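Local coordinates for haloacid dehalogenase-like hydrolase (PDB 2RBK), which is probably a magnesium-dependent phosphatase of the haloacid dehalogenase superfamily, captured here with a vanadate that mimics the trigonal-bipyramidal state of phosphoryl transfer, at residues F6-G11 with D186-G191; T206-D211 with I216-H221; K38-T43 with R197-K202; T67-Y72 with G212-S217; I171-W174 with F178-V181. All coordinates share one frame; numbering follows the deposited sequence. Where two conformers were deposited one is given.

How the contacts relate
Four contacts belong to the core domain with its mixed, mainly parallel sheet; contact 5 is a separate two-strand hairpin, probably part of the cap. Contacts 1, 2 and 3 reach strands 4-7, 206-210 and 38-42, which adjoin in the sheet with 4-7 in the middle, and contacts 1 and 3 share helix 188-199. Contacts 2 and 4 both use helix 216-221, sharing Ile-216 and Ser-217. The centres of contacts 1 and 4 lie about 4 Å apart, those of contacts 3 and 5 about 23 Å. Along the chain, both hairpin strands fall between the segments of contacts 1, 3 and 4. Contacts 1, 3, 4 and 5 all touch the vanadate, so distant parts of the sequence converge there.

Contact 1. Residues F6-G11 with D186-G191; sequences FFDIDG and DTKQKG. With MG (magnesium ion), chain B; VN4 (oxido(dioxo)vanadium), chain C.
With chi1 at 177°, the carboxylate of Asp-8 swings as far as it can from the backbone N, and Lys-188 runs out fully extended beyond CG; the two chains thereby bring NZ of Lys-188 to within 2.9 Å of OD2 of Asp-8. This is the one close approach between 6-11 and 186-191, and it takes place beside the bound vanadate. The carboxylate of Asp-8 divides its work. OD2 binds the vanadium atom at 2.0 Å, while OD1 binds the magnesium ion and also takes a hydrogen bond from Thr-12. Across the vanadium from OD2 stands a water ligand, the OD2-V-water angle being about 172°, and O1, O2 and O3 of the vanadate fill the belt between these two apical positions. This is the DxD loop of the haloacid dehalogenase fold, at the C-terminal end of strand 4-7, where the first aspartate is the family's nucleophile; the apical bond of Asp-8 is consistent with that role. The loop backbone grips the vanadate too: the amides of Ile-9 and Asp-10 both donate to O1, at 2.9 Å from Ile-9 N and 3.0 Å from Asp-10 N, the second nearly straight at 162° and the first more bent. Asp-10 O coordinates the magnesium at 2.1 Å, and vanadate O2 bridges to the same metal. Lys-188 NZ reaches vanadate O3 at 3.1 Å and is steered by two further partners, a salt bridge to Asp-215 and a hydrogen bond to Ala-42 O. Lys-188 is the first residue of helix 188-199, with Thr-187 at the N-cap, where OG1 accepts a weak bond from Gln-189 N.

Contact 2. Residues T206-D211 with I216-H221; sequences TMSFGD and ISMLRH. With MG (magnesium ion), chain B.
Ser-208 OG donates a hydrogen bond of 2.9 Å to Met-218 O, joining the middle of strand 206-210 to helix 216-221. The hydroxyl approaches from above the carbonyl plane, 55° out of it, and not along a lone pair. Chi1 of Ser-208, 63°, sets OG between the backbone N and the carbonyl carbon, on the side that meets the helix. Around this bond, Met-218 lies along the strand: SD passes 4.0 Å from Ser-208 CB, and the extended chain carries CE on to Phe-209 O at 3.3 Å. Leu-219 comes in from beside it, with CD2 at 3.8 Å from Ser-208 OG and 4.0 Å from Gly-210 N. Replacing Ser-208 by alanine removes the hydroxyl, which is likely to leave Met-218 O without this donor and open a small gap beneath Leu-219 CD2. Strand and helix run roughly antiparallel, their axes 7.5 Å apart at closest approach and their directions 149° apart, as the first half of a beta-alpha-beta unit completed by strand 224-227. Beyond the packed part, Met-218 also touches Ile-192 and Leu-219 touches Val-235. Past the strand end, Asp-211 binds the magnesium through OD1 at 2.1 Å, while OD2 accepts from a water on that metal. One polar bond amid apolar chains thus probably fixes the register of the helix on the strand that delivers a metal ligand.

Contact 3. Residues K38-T43 with R197-K202; sequences KIFIAT and RHFGIK. With VN4 (oxido(dioxo)vanadium), chain C.
In the Rossmann-like core of this haloacid dehalogenase fold, Phe-40 of the parallel strand 38-42 meets Phe-199 in the last turn of helix 188-199, which packs against the sheet. The two side chains come from opposite directions. Phe-40 CZ lies over one face of the Phe-199 ring, 3.5 Å from Phe-199 CE1, and that same CE1 sits at the edge of the Phe-40 ring, near its plane. With ring centroids 5.3 Å apart and planes inclined at 59°, the pair is an oblique aromatic contact. Both rings have CG anti to the carbonyl carbon (chi1 -60° for Phe-40 and -75° for Phe-199), which sends each out from its backbone toward the other. Phe-40 is held further by Phe-6 of the neighbouring strand 4-7, whose ring also meets it, and by Ile-195 one helical turn before Phe-199. At the start of the strand the contact is looser: the aliphatic part of Lys-38 brings CG to 4.2 Å from Ile-201 CD1, and its CE stands 4.3 Å from Phe-199 CE2. Between Phe-199 and Ile-201 the chain leaves the helix through Gly-200, whose positive phi turns it so that Ile-201 also faces the strand and touches Ala-4. At the far, C-terminal end of the strand the sequence enters the active site, where Thr-43 OG1 donates to vanadate O1 at 2.8 Å.

Contact 4. Residues T67-Y72 with G212-S217; sequences TMNGAY and GGNDIS. With VN4 (oxido(dioxo)vanadium), chain C.
One direct side-chain bond joins the two segments: Asn-214 ND2 donates to Asn-69 OD1 at 3.0 Å, the donor lying in the carbonyl plane, on a lone pair. The two side chains cross at about a right angle, with amide planes 66° apart. The same ND2 also donates to vanadate O3, 2.9 Å away and nearly straight at 164°, so both its protons are used and the amide is held from turning. Asn-69 ND2 is occupied in turn by Gln-149 and Asp-180.

A water adds a second link, donating to Asn-69 OD1 at 3.0 Å and to Asn-214 O at 2.9 Å. Asn-214 lies in the loop between strand 206-210 and helix 216-221, which in the haloacid dehalogenase fold carries acidic metal-site residues; Asn-69 comes from the turn between strands 64-67 and 72-75.

Other bonds shape each segment from within. Thr-67 N and Thr-67 OG1 grip Tyr-72 O from opposite faces of its plane, the hydroxyl at 2.7 Å, and Ala-71 with Tyr-72 forms a classic beta bulge facing Thr-67. In the other loop, Asp-215 OD2 accepts from Gly-212 N at 2.9 Å, on the anti side, somewhat out of the carboxylate plane, and from Asp-211 N as a second donor.

Contact 5. Residues I171-W174 with F178-V181; sequences IGRW and FADV. With VN4 (oxido(dioxo)vanadium), chain C.
Two antiparallel pairs build this beta hairpin, Ile-171 with Val-181 non-hydrogen-bonded and Gly-172 with Asp-180 hydrogen-bonded, its Gly-172 N to Asp-180 O and Asp-180 N to Gly-172 O distances both 2.9 Å. Ile-171 CG2 packs on Ala-179 CB at 3.7 Å, and Ala-179 CB also lies over one face of the Arg-173 guanidinium, whose salt bridge goes to Glu-159. Trp-174 turns CG between its backbone N and carbonyl carbon (chi1 55°), swinging the indole over the vanadate. One face of the ring has the apical vanadate water above its centre, 3.0 Å from the plane. The opposite face receives the edge of Phe-178 in a T-shaped contact, with CZ 3.5 Å from Trp-174 CZ2 and planes at 86°. At the indole edge, NE1 makes a weak hydrogen bond of 2.9 Å to Asp-180 OD2, bent to 125°; this carboxylate is also held by Thr-151. Cutting Trp-174 back to alanine strips away the indole and is likely to leave the Phe-178 edge without its aromatic face, Asp-180 OD2 without this N-H and one side of the vanadate uncovered. Sandwiched and edge-bonded, the indole is probably a firm lid over the apical position.

Contact 1. Residues F6-G11 with D186-G191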
# COMPACT_ATOMS: atom_id res chain seq x y z
N PHE A 6 7.40 3.10 9.09
CA PHE A 6 6.76 2.74 7.85
C PHE A 6 5.25 2.80 8.02
O PHE A 6 4.70 2.03 8.80
CB PHE A 6 7.15 1.31 7.42
CG PHE A 6 8.63 1.22 7.14
CD1 PHE A 6 9.57 0.89 8.09
CD2 PHE A 6 9.09 1.52 5.84
CE1 PHE A 6 10.91 0.86 7.79
CE2 PHE A 6 10.44 1.49 5.54
CZ PHE A 6 11.34 1.14 6.52
N PHE A 7 4.62 3.71 7.29
CA PHE A 7 3.17 3.95 7.43
C PHE A 7 2.43 3.53 6.17
O PHE A 7 2.65 4.07 5.09
CB PHE A 7 2.89 5.41 7.63
CG PHE A 7 3.41 5.98 8.92
CD1 PHE A 7 4.61 6.65 8.99
CD2 PHE A 7 2.69 5.81 10.12
CE1 PHE A 7 5.08 7.17 10.18
CE2 PHE A 7 3.18 6.32 11.30
CZ PHE A 7 4.37 7.01 11.34
N ASP A 8 1.45 2.62 6.35
CA ASP A 8 0.39 2.50 5.37
C ASP A 8 -0.36 3.82 5.26
O ASP A 8 -0.36 4.63 6.19
CB ASP A 8 -0.55 1.40 5.81
CG ASP A 8 -1.74 1.19 4.95
OD1 ASP A 8 -2.87 1.15 5.49
OD2 ASP A 8 -1.56 1.06 3.70
N ILE A 9 -1.00 4.05 4.10
CA ILE A 9 -1.78 5.28 3.95
C ILE A 9 -3.25 5.01 4.36
O ILE A 9 -3.72 5.56 5.37
CB ILE A 9 -1.76 5.86 2.52
CG1 ILE A 9 -0.34 6.16 2.07
CG2 ILE A 9 -2.66 7.06 2.45
CD1 ILE A 9 -0.27 6.53 0.58
N ASP A 10 -3.97 4.24 3.58
CA ASP A 10 -5.43 4.19 3.74
C ASP A 10 -5.83 3.42 5.00
O ASP A 10 -5.49 2.26 5.18
CB ASP A 10 -6.04 3.59 2.50
CG ASP A 10 -5.74 4.43 1.30
OD1 ASP A 10 -6.30 5.55 1.23
OD2 ASP A 10 -4.90 4.02 0.46
N GLY A 11 -6.53 4.06 5.91
CA GLY A 11 -6.93 3.53 7.18
C GLY A 11 -5.87 3.61 8.24
O GLY A 11 -6.10 3.16 9.37
N ASP A 186 7.18 -9.53 -3.84
CA ASP A 186 6.94 -8.11 -3.70
C ASP A 186 5.75 -7.84 -2.83
O ASP A 186 4.61 -7.83 -3.26
CB ASP A 186 6.81 -7.48 -5.08
CG ASP A 186 8.15 -7.60 -5.82
OD1 ASP A 186 9.21 -7.56 -5.16
OD2 ASP A 186 8.07 -7.83 -7.03
N THR A 187 6.03 -7.64 -1.54
CA THR A 187 5.11 -7.20 -0.52
C THR A 187 5.73 -6.03 0.23
O THR A 187 6.91 -5.71 0.01
CB THR A 187 4.72 -8.28 0.53
OG1 THR A 187 5.79 -8.48 1.38
CG2 THR A 187 4.37 -9.59 -0.17
N LYS A 188 4.99 -5.41 1.12
CA LYS A 188 5.60 -4.28 1.84
C LYS A 188 6.84 -4.68 2.63
O LYS A 188 7.68 -3.81 2.89
CB LYS A 188 4.55 -3.61 2.70
CG LYS A 188 3.45 -2.91 1.92
CD LYS A 188 2.39 -2.34 2.80
CE LYS A 188 1.20 -1.82 1.97
NZ LYS A 188 0.24 -1.03 2.79
N GLN A 189 6.94 -5.92 3.05
CA GLN A 189 8.17 -6.41 3.71
C GLN A 189 9.39 -6.21 2.85
O GLN A 189 10.47 -5.82 3.33
CB GLN A 189 8.03 -7.89 4.10
CG GLN A 189 9.22 -8.76 4.26
CD GLN A 189 8.93 -10.12 4.80
OE1 GLN A 189 7.76 -10.46 5.04
NE2 GLN A 189 9.97 -10.93 5.09
N LYS A 190 9.29 -6.55 1.54
CA LYS A 190 10.38 -6.30 0.58
C LYS A 190 10.70 -4.83 0.54
O LYS A 190 11.87 -4.42 0.48
CB LYS A 190 9.95 -6.79 -0.82
CG LYS A 190 10.87 -6.41 -1.98
CD LYS A 190 12.23 -6.94 -1.87
CE LYS A 190 12.95 -6.89 -3.24
NZ LYS A 190 14.38 -7.32 -3.16
N GLY A 191 9.66 -3.98 0.55
CA GLY A 191 9.88 -2.55 0.54
C GLY A 191 10.70 -2.09 1.76
O GLY A 191 11.62 -1.29 1.60
MG MG B . -4.64 0.40 4.78
V VN4 C . -2.62 1.21 1.99
O1 VN4 C . -2.11 2.77 1.75
O2 VN4 C . -4.12 0.88 2.85
O3 VN4 C . -2.14 -0.22 0.94
O HOH W 1 -3.75 -1.48 4.54
O HOH W 2 -6.58 -0.24 4.37
O HOH W 3 -3.61 1.65 0.16

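Contact 2. Residues T206-D211 with I216-H221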
# COMPACT_ATOMS: atom_id res chain seq x y z
N THR A 206 13.29 -0.86 13.07
CA THR A 206 12.13 -0.49 12.27
C THR A 206 10.83 -0.60 13.06
O THR A 206 10.69 -1.45 13.94
CB THR A 206 12.03 -1.36 11.02
OG1 THR A 206 11.86 -2.74 11.35
CG2 THR A 206 13.26 -1.18 10.14
N MET A 207 9.85 0.20 12.66
CA MET A 207 8.50 0.15 13.19
C MET A 207 7.54 0.35 12.03
O MET A 207 7.73 1.28 11.23
CB MET A 207 8.30 1.24 14.24
CG MET A 207 6.93 1.22 14.93
SD MET A 207 6.77 2.46 16.22
CE MET A 207 7.79 1.72 17.49
N SER A 208 6.50 -0.46 11.96
CA SER A 208 5.50 -0.35 10.89
C SER A 208 4.12 -0.15 11.51
O SER A 208 3.86 -0.53 12.66
CB SER A 208 5.53 -1.58 10.00
OG SER A 208 5.19 -2.73 10.75
N PHE A 209 3.22 0.45 10.71
CA PHE A 209 1.88 0.82 11.09
C PHE A 209 0.93 0.44 9.98
O PHE A 209 1.15 0.84 8.84
CB PHE A 209 1.76 2.33 11.34
CG PHE A 209 2.69 2.90 12.38
CD1 PHE A 209 4.03 3.13 12.10
CD2 PHE A 209 2.23 3.25 13.63
CE1 PHE A 209 4.87 3.69 13.02
CE2 PHE A 209 3.08 3.80 14.58
CZ PHE A 209 4.41 4.04 14.28
N GLY A 210 -0.15 -0.28 10.31
CA GLY A 210 -1.10 -0.67 9.27
C GLY A 210 -2.42 -1.06 9.82
O GLY A 210 -2.63 -1.25 11.03
N ASP A 211 -3.38 -1.19 8.89
CA ASP A 211 -4.74 -1.53 9.20
C ASP A 211 -5.27 -2.70 8.38
O ASP A 211 -6.42 -3.06 8.66
CB ASP A 211 -5.74 -0.36 8.96
CG ASP A 211 -5.96 -0.12 7.49
OD1 ASP A 211 -4.94 -0.11 6.76
OD2 ASP A 211 -7.14 0.00 7.06
N ILE A 216 0.08 -7.18 6.79
CA ILE A 216 0.47 -8.23 7.74
C ILE A 216 1.95 -8.57 7.60
O ILE A 216 2.63 -8.73 8.61
CB ILE A 216 -0.47 -9.46 7.57
CG1 ILE A 216 -1.82 -9.13 8.19
CG2 ILE A 216 0.14 -10.72 8.13
CD1 ILE A 216 -2.92 -10.17 7.91
N SER A 217 2.45 -8.71 6.36
CA SER A 217 3.87 -9.10 6.26
C SER A 217 4.76 -8.02 6.85
O SER A 217 5.76 -8.37 7.52
CB SER A 217 4.27 -9.48 4.87
OG SER A 217 4.20 -8.41 3.97
N MET A 218 4.48 -6.75 6.67
CA MET A 218 5.34 -5.72 7.29
C MET A 218 5.12 -5.57 8.78
O MET A 218 6.06 -5.14 9.47
CB MET A 218 5.27 -4.36 6.58
CG MET A 218 4.03 -3.54 6.77
SD MET A 218 4.34 -1.85 6.20
CE MET A 218 2.78 -1.07 6.63
N LEU A 219 3.93 -5.87 9.30
CA LEU A 219 3.67 -5.86 10.74
C LEU A 219 4.52 -6.95 11.42
O LEU A 219 5.02 -6.74 12.51
CB LEU A 219 2.20 -6.04 11.03
CG LEU A 219 1.34 -4.83 10.67
CD1 LEU A 219 -0.15 -5.12 10.70
CD2 LEU A 219 1.62 -3.65 11.57
N ARG A 220 4.62 -8.12 10.77
CA ARG A 220 5.41 -9.21 11.31
C ARG A 220 6.90 -8.94 11.14
O ARG A 220 7.71 -9.32 11.98
CB ARG A 220 4.97 -10.53 10.67
CG ARG A 220 3.60 -11.00 11.11
CD ARG A 220 3.30 -12.45 10.76
NE ARG A 220 1.95 -12.82 11.18
CZ ARG A 220 1.48 -13.11 12.38
NH1 ARG A 220 2.35 -13.08 13.41
NH2 ARG A 220 0.20 -13.43 12.59
N HIS A 221 7.31 -8.33 10.01
CA HIS A 221 8.71 -8.20 9.65
C HIS A 221 9.41 -7.08 10.36
O HIS A 221 10.60 -7.23 10.76
CB HIS A 221 8.80 -8.02 8.15
CG HIS A 221 10.21 -8.03 7.59
ND1 HIS A 221 11.03 -9.13 7.73
CD2 HIS A 221 10.85 -7.08 6.82
CE1 HIS A 221 12.16 -8.82 7.08
NE2 HIS A 221 12.07 -7.63 6.53
MG MG B . -4.64 0.40 4.78
O HOH W 2 -6.58 -0.24 4.37
O HOH W 1 -3.75 -1.48 4.54

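Contact 3. Residues K38-T43 with R197-K202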
# COMPACT_ATOMS: atom_id res chain seq x y z
N LYS A 38 13.39 8.57 10.38
CA LYS A 38 13.09 8.53 8.97
C LYS A 38 11.64 8.03 8.84
O LYS A 38 11.24 7.07 9.47
CB LYS A 38 14.05 7.66 8.20
CG LYS A 38 15.48 8.07 8.32
CD LYS A 38 15.83 9.48 8.10
CE LYS A 38 17.34 9.66 8.07
NZ LYS A 38 17.70 11.05 8.02
N ILE A 39 10.87 8.72 7.98
CA ILE A 39 9.45 8.48 7.84
C ILE A 39 9.14 8.04 6.41
O ILE A 39 9.45 8.77 5.44
CB ILE A 39 8.66 9.76 8.17
CG1 ILE A 39 8.88 10.16 9.64
CG2 ILE A 39 7.20 9.60 7.79
CD1 ILE A 39 8.31 11.48 10.02
N PHE A 40 8.63 6.84 6.26
CA PHE A 40 8.41 6.24 4.96
C PHE A 40 6.96 5.88 4.81
O PHE A 40 6.25 5.44 5.73
CB PHE A 40 9.24 4.97 4.83
CG PHE A 40 10.71 5.25 4.98
CD1 PHE A 40 11.40 4.87 6.12
CD2 PHE A 40 11.37 5.94 3.97
CE1 PHE A 40 12.77 5.19 6.21
CE2 PHE A 40 12.72 6.26 4.07
CZ PHE A 40 13.41 5.90 5.22
N ILE A 41 6.47 6.03 3.58
CA ILE A 41 5.17 5.54 3.15
C ILE A 41 5.29 4.13 2.66
O ILE A 41 6.27 3.82 1.97
CB ILE A 41 4.62 6.48 2.06
CG1 ILE A 41 4.43 7.91 2.62
CG2 ILE A 41 3.36 5.95 1.42
CD1 ILE A 41 3.48 7.99 3.77
N ALA A 42 4.34 3.26 3.00
CA ALA A 42 4.33 1.87 2.53
C ALA A 42 2.90 1.58 2.14
O ALA A 42 2.07 1.25 2.98
CB ALA A 42 4.89 0.93 3.57
N THR A 43 2.62 1.65 0.81
CA THR A 43 1.27 1.61 0.30
C THR A 43 1.14 0.67 -0.88
O THR A 43 2.05 0.45 -1.67
CB THR A 43 0.82 3.04 -0.05
OG1 THR A 43 -0.54 3.06 -0.50
CG2 THR A 43 1.65 3.66 -1.17
N ARG A 197 18.10 -0.96 3.47
CA ARG A 197 19.38 -1.19 2.74
C ARG A 197 19.92 0.14 2.30
O ARG A 197 21.12 0.42 2.43
CB ARG A 197 19.11 -2.12 1.53
CG ARG A 197 20.23 -2.36 0.56
CD ARG A 197 19.89 -3.11 -0.71
NE ARG A 197 18.91 -2.39 -1.54
CZ ARG A 197 19.17 -1.35 -2.26
NH1 ARG A 197 20.42 -0.88 -2.28
NH2 ARG A 197 18.21 -0.74 -2.98
N HIS A 198 19.08 1.02 1.73
CA HIS A 198 19.56 2.30 1.23
C HIS A 198 20.10 3.22 2.33
O HIS A 198 21.07 3.96 2.13
CB HIS A 198 18.38 2.95 0.49
CG HIS A 198 18.70 4.24 -0.14
ND1 HIS A 198 19.34 4.32 -1.36
CD2 HIS A 198 18.47 5.53 0.24
CE1 HIS A 198 19.46 5.58 -1.67
NE2 HIS A 198 18.97 6.35 -0.74
N PHE A 199 19.46 3.20 3.50
CA PHE A 199 19.80 4.07 4.59
C PHE A 199 20.77 3.45 5.60
O PHE A 199 21.20 4.14 6.50
CB PHE A 199 18.57 4.57 5.35
CG PHE A 199 17.80 5.63 4.60
CD1 PHE A 199 16.81 5.33 3.67
CD2 PHE A 199 18.09 6.96 4.84
CE1 PHE A 199 16.15 6.35 3.01
CE2 PHE A 199 17.43 7.98 4.13
CZ PHE A 199 16.45 7.63 3.25
N GLY A 200 21.16 2.22 5.49
CA GLY A 200 22.03 1.59 6.49
C GLY A 200 21.33 1.32 7.82
O GLY A 200 22.03 1.20 8.86
N ILE A 201 20.03 1.25 7.81
CA ILE A 201 19.23 0.98 9.01
C ILE A 201 19.06 -0.52 9.16
O ILE A 201 18.89 -1.20 8.17
CB ILE A 201 17.91 1.76 8.92
CG1 ILE A 201 18.19 3.26 9.00
CG2 ILE A 201 16.90 1.32 9.97
CD1 ILE A 201 17.00 4.17 8.76
N LYS A 202 19.11 -1.02 10.40
CA LYS A 202 18.91 -2.41 10.63
C LYS A 202 17.43 -2.74 10.83
O LYS A 202 16.66 -1.90 11.29
CB LYS A 202 19.67 -2.89 11.88
CG LYS A 202 21.15 -2.66 11.87
CD LYS A 202 21.84 -3.34 10.75
CE LYS A 202 21.91 -4.80 10.57
NZ LYS A 202 23.07 -5.07 9.61
V VN4 C . -2.62 1.21 1.99
O1 VN4 C . -2.11 2.77 1.75
O2 VN4 C . -4.12 0.88 2.85
O3 VN4 C . -2.14 -0.22 0.94
O HOH W 3 -3.61 1.65 0.16

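Contact 4. Residues T67-Y72 with G212-S217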
# COMPACT_ATOMS: atom_id res chain seq x y z
N THR A 67 5.80 1.87 -2.81
CA THR A 67 4.51 1.92 -3.50
C THR A 67 4.27 0.60 -4.18
O THR A 67 5.15 -0.26 -4.28
CB THR A 67 4.47 3.09 -4.52
OG1 THR A 67 5.27 2.78 -5.67
CG2 THR A 67 4.88 4.39 -3.90
N MET A 68 3.01 0.42 -4.62
CA MET A 68 2.63 -0.83 -5.28
C MET A 68 3.08 -2.05 -4.44
O MET A 68 3.62 -3.04 -4.97
CB MET A 68 3.13 -0.91 -6.73
CG MET A 68 2.52 0.16 -7.57
SD MET A 68 2.69 -0.08 -9.32
CE MET A 68 3.81 1.25 -9.79
N ASN A 69 2.85 -1.97 -3.14
CA ASN A 69 3.09 -3.13 -2.26
C ASN A 69 4.52 -3.60 -2.29
O ASN A 69 4.80 -4.76 -2.07
CB ASN A 69 2.15 -4.31 -2.58
CG ASN A 69 0.73 -3.99 -2.24
OD1 ASN A 69 0.39 -3.96 -1.06
ND2 ASN A 69 -0.09 -3.66 -3.23
N GLY A 70 5.48 -2.68 -2.50
CA GLY A 70 6.89 -3.03 -2.58
C GLY A 70 7.45 -3.20 -3.94
O GLY A 70 8.69 -3.29 -4.09
N ALA A 71 6.61 -3.22 -4.97
CA ALA A 71 7.07 -3.40 -6.35
C ALA A 71 7.66 -2.14 -6.96
O ALA A 71 8.24 -2.18 -8.06
CB ALA A 71 5.95 -3.92 -7.24
N TYR A 72 7.60 -0.98 -6.28
CA TYR A 72 8.17 0.23 -6.83
C TYR A 72 8.58 1.14 -5.66
O TYR A 72 7.69 1.71 -5.00
CB TYR A 72 7.24 0.91 -7.81
CG TYR A 72 7.88 1.99 -8.61
CD1 TYR A 72 8.53 1.64 -9.79
CD2 TYR A 72 7.79 3.30 -8.23
CE1 TYR A 72 9.14 2.60 -10.56
CE2 TYR A 72 8.39 4.26 -9.02
CZ TYR A 72 9.06 3.93 -10.18
OH TYR A 72 9.60 4.91 -10.99
N GLY A 212 -4.54 -3.23 7.42
CA GLY A 212 -5.14 -4.13 6.41
C GLY A 212 -4.35 -5.39 6.20
O GLY A 212 -3.21 -5.52 6.63
N GLY A 213 -4.99 -6.33 5.48
CA GLY A 213 -4.33 -7.58 5.20
C GLY A 213 -3.01 -7.42 4.45
O GLY A 213 -2.10 -8.23 4.73
N ASN A 214 -2.88 -6.44 3.59
CA ASN A 214 -1.64 -6.24 2.87
C ASN A 214 -0.52 -5.60 3.71
O ASN A 214 0.56 -5.38 3.20
CB ASN A 214 -1.83 -5.44 1.58
CG ASN A 214 -2.15 -3.96 1.77
OD1 ASN A 214 -2.77 -3.65 2.80
ND2 ASN A 214 -1.84 -3.09 0.81
N ASP A 215 -0.83 -5.35 5.01
CA ASP A 215 0.15 -4.89 5.95
C ASP A 215 0.69 -6.01 6.82
O ASP A 215 1.64 -5.78 7.57
CB ASP A 215 -0.47 -3.82 6.88
CG ASP A 215 -0.97 -2.62 6.11
OD1 ASP A 215 -0.17 -2.18 5.20
OD2 ASP A 215 -2.06 -2.12 6.41
N ILE A 216 0.08 -7.18 6.79
CA ILE A 216 0.47 -8.23 7.74
C ILE A 216 1.95 -8.57 7.60
O ILE A 216 2.63 -8.73 8.61
CB ILE A 216 -0.47 -9.46 7.57
CG1 ILE A 216 -1.82 -9.13 8.19
CG2 ILE A 216 0.14 -10.72 8.13
CD1 ILE A 216 -2.92 -10.17 7.91
N SER A 217 2.45 -8.71 6.36
CA SER A 217 3.87 -9.10 6.26
C SER A 217 4.76 -8.02 6.85
O SER A 217 5.76 -8.37 7.52
CB SER A 217 4.27 -9.48 4.87
OG SER A 217 4.20 -8.41 3.97
V VN4 C . -2.62 1.21 1.99
O1 VN4 C . -2.11 2.77 1.75
O2 VN4 C . -4.12 0.88 2.85
O3 VN4 C . -2.14 -0.22 0.94
O HOH W 4 1.93 -5.77 0.73
O HOH W 3 -3.61 1.65 0.16

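Contact 5. Residues I171-W174 with F178-V181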
# COMPACT_ATOMS: atom_id res chain seq x y z
N ILE A 171 -0.50 -11.59 -3.81
CA ILE A 171 -1.82 -11.03 -3.84
C ILE A 171 -2.14 -10.49 -2.47
O ILE A 171 -2.02 -11.25 -1.49
CB ILE A 171 -2.91 -12.02 -4.28
CG1 ILE A 171 -2.54 -12.83 -5.52
CG2 ILE A 171 -4.18 -11.20 -4.43
CD1 ILE A 171 -3.27 -14.16 -5.51
N GLY A 172 -2.49 -9.19 -2.38
CA GLY A 172 -2.84 -8.62 -1.10
C GLY A 172 -4.08 -7.77 -1.16
O GLY A 172 -4.36 -7.22 -2.23
N ARG A 173 -4.77 -7.55 -0.08
CA ARG A 173 -5.88 -6.55 -0.06
C ARG A 173 -5.73 -5.50 1.08
O ARG A 173 -5.36 -5.78 2.21
CB ARG A 173 -7.25 -7.14 0.13
CG ARG A 173 -7.68 -8.26 -0.74
CD ARG A 173 -9.10 -8.81 -0.66
NE ARG A 173 -9.18 -9.88 -1.68
CZ ARG A 173 -9.96 -9.87 -2.70
NH1 ARG A 173 -10.85 -8.89 -2.84
NH2 ARG A 173 -9.94 -10.83 -3.62
N TRP A 174 -6.07 -4.22 0.74
CA TRP A 174 -6.27 -3.13 1.64
C TRP A 174 -7.67 -2.59 1.75
O TRP A 174 -7.99 -1.79 2.56
CB TRP A 174 -5.31 -1.98 1.35
CG TRP A 174 -5.24 -1.40 -0.03
CD1 TRP A 174 -4.50 -1.87 -1.11
CD2 TRP A 174 -5.91 -0.22 -0.51
NE1 TRP A 174 -4.67 -1.09 -2.18
CE2 TRP A 174 -5.51 -0.06 -1.86
CE3 TRP A 174 -6.77 0.71 0.04
CZ2 TRP A 174 -5.93 0.98 -2.70
CZ3 TRP A 174 -7.20 1.75 -0.76
CH2 TRP A 174 -6.78 1.87 -2.07
N PHE A 178 -11.42 -5.48 -3.95
CA PHE A 178 -10.39 -5.69 -4.96
C PHE A 178 -9.12 -6.15 -4.30
O PHE A 178 -9.01 -6.06 -3.09
CB PHE A 178 -10.17 -4.39 -5.69
CG PHE A 178 -9.69 -3.20 -4.84
CD1 PHE A 178 -8.33 -2.98 -4.66
CD2 PHE A 178 -10.59 -2.28 -4.25
CE1 PHE A 178 -7.89 -1.89 -3.92
CE2 PHE A 178 -10.15 -1.18 -3.51
CZ PHE A 178 -8.79 -1.00 -3.36
N ALA A 179 -8.17 -6.60 -5.10
CA ALA A 179 -6.88 -7.05 -4.61
C ALA A 179 -5.79 -6.43 -5.48
O ALA A 179 -6.03 -6.13 -6.64
CB ALA A 179 -6.79 -8.58 -4.63
N ASP A 180 -4.57 -6.35 -4.94
CA ASP A 180 -3.39 -5.94 -5.67
C ASP A 180 -2.50 -7.15 -5.92
O ASP A 180 -2.20 -7.90 -4.98
CB ASP A 180 -2.58 -4.92 -4.88
CG ASP A 180 -3.25 -3.57 -4.69
OD1 ASP A 180 -4.00 -3.11 -5.58
OD2 ASP A 180 -2.93 -2.97 -3.61
N VAL A 181 -2.05 -7.30 -7.14
CA VAL A 181 -1.24 -8.42 -7.60
C VAL A 181 0.10 -7.84 -8.05
O VAL A 181 0.14 -6.94 -8.89
CB VAL A 181 -1.95 -9.15 -8.72
CG1 VAL A 181 -1.11 -10.37 -9.16
CG2 VAL A 181 -3.32 -9.62 -8.29
V VN4 C . -2.62 1.21 1.99
O1 VN4 C . -2.11 2.77 1.75
O2 VN4 C . -4.12 0.88 2.85
O3 VN4 C . -2.14 -0.22 0.94
O HOH W 5 -2.94 -4.90 -1.63
O HOH W 6 -3.76 -0.22 -5.32
O HOH W 7 -7.38 -4.35 -1.65
O HOH W 3 -3.61 1.65 0.16